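Local coordinates for protein PTS system fructose-specific EIIB component (PDB 1BLE) that takes a phosphoryl group from phospho-EIIA onto a histidine and passes it to incoming fructose in the sugar phosphotransferase system, at residues 16-21 with 144-149; 28-33 with 55-60; 34-39 with 61-66. One frame throughout, in Å; residues are numbered along the deposited sequence.

Overall arrangement
Along the chain, interactions 2 and 3 lie between the two segments of interaction 1, and their segments alternate. Interaction 2 pairs strands 30-34 and 57-61, joined by a crossover through helices 36-40 and 42-49. Interaction 3 joins the strand ends and the helices that follow, 36-40 and 63-71, about 14 Å away between centres. Interaction 1 sits on the other side of the chain's centre from interaction 3, about 24 Å away between centres. It holds helix 18-26 against the loop after strand 140-143, close to the active-site His15. Leu19 of its helix packs on Ile31, linking it to interaction 2. Interactions 2 and 3 build the sheet edge where the second subunit packs.

Interaction 1: 16-21 with 144-149; sequences GQILTR and RQLPSD
The Arg21 guanidinium has Ser148 at its edge, near its plane, while a methyl group of Leu146 approaches it obliquely. NH1 of Arg21 gives a weak hydrogen bond to OG of Ser148 at 3.4 Å, with an angle of 146° at the hydrogen. The same NH1 of Arg21 lies 3.6 Å from CD1 of Leu146. The Arg21 chain bends at chi2 and chi3, which carries its end across to the turn. Nearer the backbone, CB of Arg21 lies 4.2 Å from CD of Pro147. The apolar part is made by Ile18 and Leu146, whose side chains cross at about a right angle. CD1 of Ile18 meets CD2 of Leu146 at 3.5 Å. The other branch of Ile18, CG2, is anti to the backbone N and comes to 3.4 Å from the O of Gln145. Leu146 to Asp149 form a type I beta turn. Its start is tied by Leu146 N, which bonds to OD2 of Asp149 at 3.0 Å. The amide end of Gln145 turns to the O of Gly106. Ile18 opens helix 18-26, and its side chain is about 5 Å from that of His15, the residue that EIIA phosphorylates. Trp22, one turn on, donates to the O of Gln145 and touches Pro147. This surface contact fixes the first turns of helix 18-26 to the loop between strands 140-143 and 152-153.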
loop_
_atom_site.group_PDB
_atom_site.type_symbol
_atom_site.label_atom_id
_atom_site.label_comp_id
_atom_site.label_asym_id
_atom_site.label_seq_id
_atom_site.Cartn_x
_atom_site.Cartn_y
_atom_site.Cartn_z
ATOM N N GLY A 16 16.771 2.635 -6.160
ATOM C CA GLY A 16 17.803 1.653 -6.456
ATOM C C GLY A 16 18.025 0.544 -5.443
ATOM O O GLY A 16 17.156 0.245 -4.621
ATOM N N GLN A 17 19.207 -0.055 -5.482
ATOM C CA GLN A 17 19.527 -1.143 -4.573
ATOM C C GLN A 17 20.090 -0.653 -3.253
ATOM O O GLN A 17 20.367 -1.457 -2.379
ATOM C CB GLN A 17 20.533 -2.105 -5.220
ATOM N N ILE A 18 20.258 0.655 -3.107
ATOM C CA ILE A 18 20.804 1.222 -1.889
ATOM C C ILE A 18 20.153 0.711 -0.592
ATOM O O ILE A 18 20.771 -0.008 0.198
ATOM C CB ILE A 18 20.702 2.762 -1.897
ATOM C CG1 ILE A 18 21.158 3.331 -3.245
ATOM C CG2 ILE A 18 21.569 3.357 -0.790
ATOM C CD1 ILE A 18 22.669 3.479 -3.421
ATOM N N LEU A 19 18.899 1.067 -0.365
ATOM C CA LEU A 19 18.232 0.665 0.865
ATOM C C LEU A 19 18.251 -0.848 1.153
ATOM O O LEU A 19 18.410 -1.273 2.287
ATOM C CB LEU A 19 16.812 1.194 0.863
ATOM C CG LEU A 19 16.275 1.518 2.248
ATOM C CD1 LEU A 19 16.800 2.827 2.783
ATOM C CD2 LEU A 19 14.789 1.619 2.032
ATOM N N THR A 20 18.120 -1.645 0.106
ATOM C CA THR A 20 18.119 -3.100 0.207
ATOM C C THR A 20 19.436 -3.574 0.809
ATOM O O THR A 20 19.481 -4.468 1.659
ATOM C CB THR A 20 17.954 -3.741 -1.209
ATOM O OG1 THR A 20 16.682 -3.373 -1.761
ATOM C CG2 THR A 20 18.052 -5.257 -1.161
ATOM N N ARG A 21 20.516 -2.934 0.406
ATOM C CA ARG A 21 21.811 -3.328 0.906
ATOM C C ARG A 21 21.927 -3.078 2.394
ATOM O O ARG A 21 22.472 -3.908 3.104
ATOM C CB ARG A 21 22.919 -2.653 0.098
ATOM C CG ARG A 21 22.790 -2.940 -1.426
ATOM C CD ARG A 21 24.122 -3.209 -2.114
ATOM N NE ARG A 21 25.045 -3.884 -1.199
ATOM C CZ ARG A 21 26.338 -3.579 -1.057
ATOM N NH1 ARG A 21 26.887 -2.610 -1.787
ATOM N NH2 ARG A 21 27.070 -4.189 -0.132
ATOM N N ARG A 144 27.541 8.304 4.027
ATOM C CA ARG A 144 27.851 7.223 3.103
ATOM C C ARG A 144 26.599 6.648 2.513
ATOM O O ARG A 144 25.522 6.761 3.107
ATOM C CB ARG A 144 28.737 6.134 3.707
ATOM C CG ARG A 144 28.257 5.493 4.989
ATOM C CD ARG A 144 29.107 4.239 5.228
ATOM N NE ARG A 144 28.924 3.703 6.567
ATOM C CZ ARG A 144 29.365 2.519 6.960
ATOM N NH1 ARG A 144 30.030 1.748 6.126
ATOM N NH2 ARG A 144 29.077 2.075 8.161
ATOM N N GLN A 145 26.723 6.103 1.309
ATOM C CA GLN A 145 25.571 5.521 0.630
ATOM C C GLN A 145 25.370 4.059 0.975
ATOM O O GLN A 145 24.267 3.637 1.339
ATOM C CB GLN A 145 25.720 5.628 -0.889
ATOM C CG GLN A 145 26.149 6.987 -1.351
ATOM C CD GLN A 145 25.191 8.056 -0.904
ATOM O OE1 GLN A 145 23.988 7.959 -1.177
ATOM N NE2 GLN A 145 25.706 9.090 -0.209
ATOM N N LEU A 146 26.450 3.296 0.835
ATOM C CA LEU A 146 26.441 1.866 1.068
ATOM C C LEU A 146 27.196 1.356 2.312
ATOM O O LEU A 146 27.988 2.080 2.917
ATOM C CB LEU A 146 26.978 1.231 -0.199
ATOM C CG LEU A 146 26.315 1.734 -1.483
ATOM C CD1 LEU A 146 26.807 0.886 -2.612
ATOM C CD2 LEU A 146 24.800 1.616 -1.406
ATOM N N PRO A 147 26.882 0.140 2.778
ATOM C CA PRO A 147 27.595 -0.361 3.953
ATOM C C PRO A 147 29.072 -0.581 3.655
ATOM O O PRO A 147 29.884 -0.715 4.560
ATOM C CB PRO A 147 26.883 -1.662 4.244
ATOM C CG PRO A 147 25.498 -1.338 3.879
ATOM C CD PRO A 147 25.667 -0.658 2.551
ATOM N N SER A 148 29.411 -0.579 2.375
ATOM C CA SER A 148 30.793 -0.764 1.916
ATOM C C SER A 148 31.613 0.487 1.629
ATOM O O SER A 148 32.791 0.396 1.350
ATOM C CB SER A 148 30.832 -1.667 0.683
ATOM O OG SER A 148 29.666 -1.525 -0.102
ATOM N N ASP A 149 30.985 1.646 1.608
ATOM C CA ASP A 149 31.730 2.868 1.378
ATOM C C ASP A 149 32.302 3.113 2.768
ATOM O O ASP A 149 31.731 2.626 3.749
ATOM C CB ASP A 149 30.786 4.004 0.937
ATOM C CG ASP A 149 30.199 3.792 -0.473
ATOM O OD1 ASP A 149 30.972 3.417 -1.385
ATOM O OD2 ASP A 149 28.978 3.995 -0.692
#

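Interaction 2: 28-33 with 55-60; sequences ADRIIV and NVKASA
Asp29 and Lys57 begin a ladder of four backbone hydrogen bonds between two parallel strands. Lys57 N donates to Asp29 O at 3.2 Å, and Ile31 N to Lys57 O at 3.0 Å. The ladder continues from Ser59 N to Ile31 O at 3.1 Å, and the last bond within 28-33 and 55-60 is Val33 N to Ser59 O at 3.0 Å. The strand directions differ by only 12°, and the register pairs Arg30 with Lys57, Ile31 with Ala58, Ile32 with Ser59 and Val33 with Ala60. CA-H...O contacts accompany these bonds, as where CA of Ala58 faces the O of Ile31.

Apolar contacts line the face that carries Ile31, Ala58, Val33 and Ala60. CB of Val33 lies 4.1 Å from CB of Ala60. At the start of the pair, CG1 of Val56 is anti to the backbone N (chi1 -154°), which brings it to CG1 of Ile31 at 4.3 Å and close to the O of Asp29. Leu19 and Ile23 of helix 18-26 cover Ile31.

The other face holds Arg30, Lys57, Ile32 and Ser59. The Arg30 and Lys57 chains run askew to each other, and the guanidinium NH2 of Arg30 meets CD of Lys57 at 3.8 Å. NZ of Lys57 is 4.8 Å from NH2 of Arg30. Met43 of the second subunit packs on Ile32 and Ser59.

Strand 57-61 is outermost on its side within the chain. Ala58 N makes a weak bond to Ser50 OG of the second subunit. All four hydrogen bonds across the contact are backbone to backbone. The side chains add apolar packing on the face covered by helix 18-26. On the other face two like charges would probably repel mildly, though the nearby Asp29 carboxylate, not in contact with Lys57 NZ, may partly offset this.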
loop_
_atom_site.group_PDB
_atom_site.type_symbol
_atom_site.label_atom_id
_atom_site.label_comp_id
_atom_site.label_asym_id
_atom_site.label_seq_id
_atom_site.Cartn_x
_atom_site.Cartn_y
_atom_site.Cartn_z
ATOM N N ALA A 28 16.846 -6.277 9.070
ATOM C CA ALA A 28 15.748 -5.557 9.702
ATOM C C ALA A 28 14.436 -6.130 9.238
ATOM O O ALA A 28 14.344 -6.606 8.116
ATOM C CB ALA A 28 15.828 -4.103 9.371
ATOM N N ASP A 29 13.432 -6.089 10.109
ATOM C CA ASP A 29 12.119 -6.638 9.805
ATOM C C ASP A 29 11.311 -5.592 9.025
ATOM O O ASP A 29 10.656 -5.898 8.007
ATOM C CB ASP A 29 11.353 -6.995 11.102
ATOM C CG ASP A 29 12.193 -7.833 12.126
ATOM O OD1 ASP A 29 12.879 -8.812 11.746
ATOM O OD2 ASP A 29 12.123 -7.544 13.347
ATOM N N ARG A 30 11.433 -4.343 9.466
ATOM C CA ARG A 30 10.685 -3.237 8.875
ATOM C C ARG A 30 11.412 -1.924 8.598
ATOM O O ARG A 30 12.395 -1.608 9.259
ATOM C CB ARG A 30 9.502 -2.933 9.771
ATOM C CG ARG A 30 9.880 -2.833 11.211
ATOM C CD ARG A 30 8.629 -2.954 12.065
ATOM N NE ARG A 30 8.034 -4.301 12.093
ATOM C CZ ARG A 30 6.743 -4.533 12.346
ATOM N NH1 ARG A 30 5.914 -3.504 12.570
ATOM N NH2 ARG A 30 6.292 -5.785 12.456
ATOM N N ILE A 31 10.885 -1.165 7.632
ATOM C CA ILE A 31 11.395 0.140 7.238
ATOM C C ILE A 31 10.290 1.135 7.522
ATOM O O ILE A 31 9.181 0.991 7.035
ATOM C CB ILE A 31 11.675 0.211 5.745
ATOM C CG1 ILE A 31 12.824 -0.681 5.410
ATOM C CG2 ILE A 31 12.103 1.605 5.322
ATOM C CD1 ILE A 31 13.145 -0.583 3.962
ATOM N N ILE A 32 10.582 2.162 8.289
ATOM C CA ILE A 32 9.557 3.127 8.566
ATOM C C ILE A 32 10.005 4.509 8.120
ATOM O O ILE A 32 11.113 4.947 8.439
ATOM C CB ILE A 32 9.235 3.139 10.059
ATOM C CG1 ILE A 32 8.784 1.757 10.498
ATOM C CG2 ILE A 32 8.162 4.146 10.356
ATOM C CD1 ILE A 32 8.955 1.532 11.973
ATOM N N VAL A 33 9.168 5.172 7.331
ATOM C CA VAL A 33 9.475 6.543 6.884
ATOM C C VAL A 33 8.830 7.456 7.922
ATOM O O VAL A 33 7.638 7.326 8.236
ATOM C CB VAL A 33 8.922 6.835 5.452
ATOM C CG1 VAL A 33 8.989 8.304 5.133
ATOM C CG2 VAL A 33 9.753 6.121 4.454
ATOM N N ASN A 55 9.259 -9.164 1.718
ATOM C CA ASN A 55 9.961 -9.897 2.773
ATOM C C ASN A 55 10.337 -8.817 3.776
ATOM O O ASN A 55 11.068 -9.070 4.745
ATOM C CB ASN A 55 11.236 -10.621 2.290
ATOM N N VAL A 56 9.894 -7.590 3.496
ATOM C CA VAL A 56 10.129 -6.467 4.409
ATOM C C VAL A 56 8.880 -5.588 4.563
ATOM O O VAL A 56 8.338 -5.071 3.580
ATOM C CB VAL A 56 11.292 -5.585 3.986
ATOM C CG1 VAL A 56 11.874 -4.895 5.222
ATOM C CG2 VAL A 56 12.337 -6.410 3.284
ATOM N N LYS A 57 8.402 -5.466 5.794
ATOM C CA LYS A 57 7.226 -4.667 6.070
ATOM C C LYS A 57 7.683 -3.202 6.038
ATOM O O LYS A 57 8.798 -2.887 6.410
ATOM C CB LYS A 57 6.601 -5.083 7.422
ATOM C CG LYS A 57 6.288 -6.621 7.536
ATOM C CD LYS A 57 5.826 -7.073 8.948
ATOM C CE LYS A 57 5.978 -8.599 9.169
ATOM N NZ LYS A 57 7.417 -9.064 9.123
ATOM N N ALA A 58 6.848 -2.328 5.502
ATOM C CA ALA A 58 7.170 -0.930 5.359
ATOM C C ALA A 58 5.972 -0.104 5.700
ATOM O O ALA A 58 4.868 -0.513 5.456
ATOM C CB ALA A 58 7.530 -0.676 3.968
ATOM N N SER A 59 6.172 1.069 6.261
ATOM C CA SER A 59 5.024 1.933 6.562
ATOM C C SER A 59 5.497 3.356 6.772
ATOM O O SER A 59 6.686 3.595 6.988
ATOM C CB SER A 59 4.250 1.441 7.783
ATOM O OG SER A 59 4.894 1.866 8.971
ATOM N N ALA A 60 4.595 4.311 6.627
ATOM C CA ALA A 60 4.981 5.710 6.810
ATOM C C ALA A 60 4.148 6.356 7.906
ATOM O O ALA A 60 2.923 6.406 7.847
ATOM C CB ALA A 60 4.863 6.493 5.516
#

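Interaction 3: 34-39 with 61-66; sequences VSDDIA and VSVSKM
The carboxylate of Asp36 reaches across to the first turn of helix 63-71, where OD1 accepts from Val63 N at 3.2 Å. The bond is fairly straight, 161° at the hydrogen, and the N-H comes from above the carboxylate plane. CG of Asp36 is anti to its carbonyl carbon (chi1 -72°), which swings the acid toward Ser62 and Val63. The side chains of Asp36 and Val63 cross at about a right angle. A lysine in place of Asp36 would probably leave Val63 N without its acceptor and put a positive charge at the start of a helix.

Val34 and Met66 also meet at about a right angle. CG2 of Val34 touches CG of Met66 at 3.8 Å, and CG1 of Val34 lies 4.1 Å from CG2 of Val63. Met66 bends at chi2 and chi3, so SD stays beside CG2 of Val34 while CE turns away. Leu82 and Leu93 pack on Met66 from the sheet and helix 88-94. The methyl of Ala39 rests on the backbone of Val61 and Ser62.

The parallel pairing of the two strands runs on here, with Ser35 N donating to Val61 O at 3.0 Å. Then the chains turn into helices, the weakly bonded 36-40 and 63-71, each with a serine at the N-cap. Ser35 OG accepts from Ile38 N at 3.2 Å and also bonds Glu85. Ser62 OG sits between its backbone N and carbonyl carbon (chi1 76°), where it accepts weakly from Ser64 N and Lys65 N. Adjacent parallel strands, each followed by helix before the next strand, are the pattern of alpha/beta folds, as in this IIB domain.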
loop_
_atom_site.group_PDB
_atom_site.type_symbol
_atom_site.label_atom_id
_atom_site.label_comp_id
_atom_site.label_asym_id
_atom_site.label_seq_id
_atom_site.Cartn_x
_atom_site.Cartn_y
_atom_site.Cartn_z
ATOM N N VAL A 34 9.644 8.301 8.535
ATOM C CA VAL A 34 9.140 9.197 9.579
ATOM C C VAL A 34 9.108 10.620 9.004
ATOM O O VAL A 34 10.141 11.178 8.646
ATOM C CB VAL A 34 10.051 9.107 10.853
ATOM C CG1 VAL A 34 9.469 9.861 11.996
ATOM C CG2 VAL A 34 10.263 7.654 11.265
ATOM N N SER A 35 7.912 11.171 8.841
ATOM C CA SER A 35 7.761 12.522 8.290
ATOM C C SER A 35 6.328 12.924 8.421
ATOM O O SER A 35 5.475 12.181 7.997
ATOM C CB SER A 35 8.147 12.573 6.807
ATOM O OG SER A 35 7.523 13.678 6.156
ATOM N N ASP A 36 6.059 14.110 8.974
ATOM C CA ASP A 36 4.677 14.588 9.137
ATOM C C ASP A 36 4.034 14.895 7.781
ATOM O O ASP A 36 2.929 14.445 7.522
ATOM C CB ASP A 36 4.603 15.812 10.057
ATOM C CG ASP A 36 4.851 15.474 11.538
ATOM O OD1 ASP A 36 5.912 14.893 11.869
ATOM O OD2 ASP A 36 3.989 15.824 12.375
ATOM N N ASP A 37 4.772 15.555 6.887
ATOM C CA ASP A 37 4.284 15.916 5.551
ATOM C C ASP A 37 3.842 14.677 4.750
ATOM O O ASP A 37 2.734 14.601 4.252
ATOM C CB ASP A 37 5.394 16.639 4.746
ATOM C CG ASP A 37 5.785 18.022 5.317
ATOM O OD1 ASP A 37 6.088 18.137 6.533
ATOM O OD2 ASP A 37 5.850 18.996 4.518
ATOM N N ILE A 38 4.746 13.722 4.609
ATOM C CA ILE A 38 4.510 12.486 3.876
ATOM C C ILE A 38 3.381 11.628 4.486
ATOM O O ILE A 38 2.714 10.878 3.790
ATOM C CB ILE A 38 5.842 11.665 3.837
ATOM C CG1 ILE A 38 6.867 12.325 2.913
ATOM C CG2 ILE A 38 5.612 10.244 3.426
ATOM C CD1 ILE A 38 8.295 11.849 3.109
ATOM N N ALA A 39 3.120 11.780 5.770
ATOM C CA ALA A 39 2.105 10.964 6.430
ATOM C C ALA A 39 0.709 11.467 6.257
ATOM O O ALA A 39 -0.232 10.738 6.525
ATOM C CB ALA A 39 2.416 10.854 7.908
ATOM N N VAL A 61 4.829 6.824 8.928
ATOM C CA VAL A 61 4.159 7.447 10.037
ATOM C C VAL A 61 4.747 8.834 10.276
ATOM O O VAL A 61 5.728 9.222 9.638
ATOM C CB VAL A 61 4.329 6.581 11.279
ATOM C CG1 VAL A 61 3.496 5.376 11.163
ATOM C CG2 VAL A 61 5.808 6.187 11.457
ATOM N N SER A 62 4.121 9.565 11.193
ATOM C CA SER A 62 4.511 10.911 11.611
ATOM C C SER A 62 5.420 10.876 12.852
ATOM O O SER A 62 5.466 9.872 13.567
ATOM C CB SER A 62 3.263 11.725 11.941
ATOM O OG SER A 62 2.695 11.366 13.197
ATOM N N VAL A 63 6.102 11.986 13.136
ATOM C CA VAL A 63 6.995 12.049 14.293
ATOM C C VAL A 63 6.276 11.680 15.583
ATOM O O VAL A 63 6.852 11.062 16.472
ATOM C CB VAL A 63 7.631 13.425 14.424
ATOM C CG1 VAL A 63 8.422 13.530 15.739
ATOM C CG2 VAL A 63 8.546 13.648 13.226
ATOM N N SER A 64 4.990 11.978 15.631
ATOM C CA SER A 64 4.161 11.692 16.798
ATOM C C SER A 64 3.826 10.192 16.999
ATOM O O SER A 64 3.939 9.678 18.129
ATOM C CB SER A 64 2.894 12.551 16.707
ATOM O OG SER A 64 3.219 13.833 16.140
ATOM N N LYS A 65 3.421 9.506 15.919
ATOM C CA LYS A 65 3.084 8.084 15.970
ATOM C C LYS A 65 4.369 7.283 16.141
ATOM O O LYS A 65 4.395 6.317 16.891
ATOM C CB LYS A 65 2.308 7.678 14.707
ATOM C CG LYS A 65 1.872 6.199 14.592
ATOM C CD LYS A 65 0.646 5.819 15.421
ATOM C CE LYS A 65 0.358 4.302 15.405
ATOM N NZ LYS A 65 -0.855 4.008 16.248
ATOM N N MET A 66 5.454 7.707 15.498
ATOM C CA MET A 66 6.734 7.000 15.641
ATOM C C MET A 66 7.098 6.986 17.114
ATOM O O MET A 66 7.349 5.936 17.678
ATOM C CB MET A 66 7.856 7.661 14.828
ATOM C CG MET A 66 9.164 6.862 14.838
ATOM S SD MET A 66 8.913 5.172 14.286
ATOM C CE MET A 66 9.871 4.238 15.467
#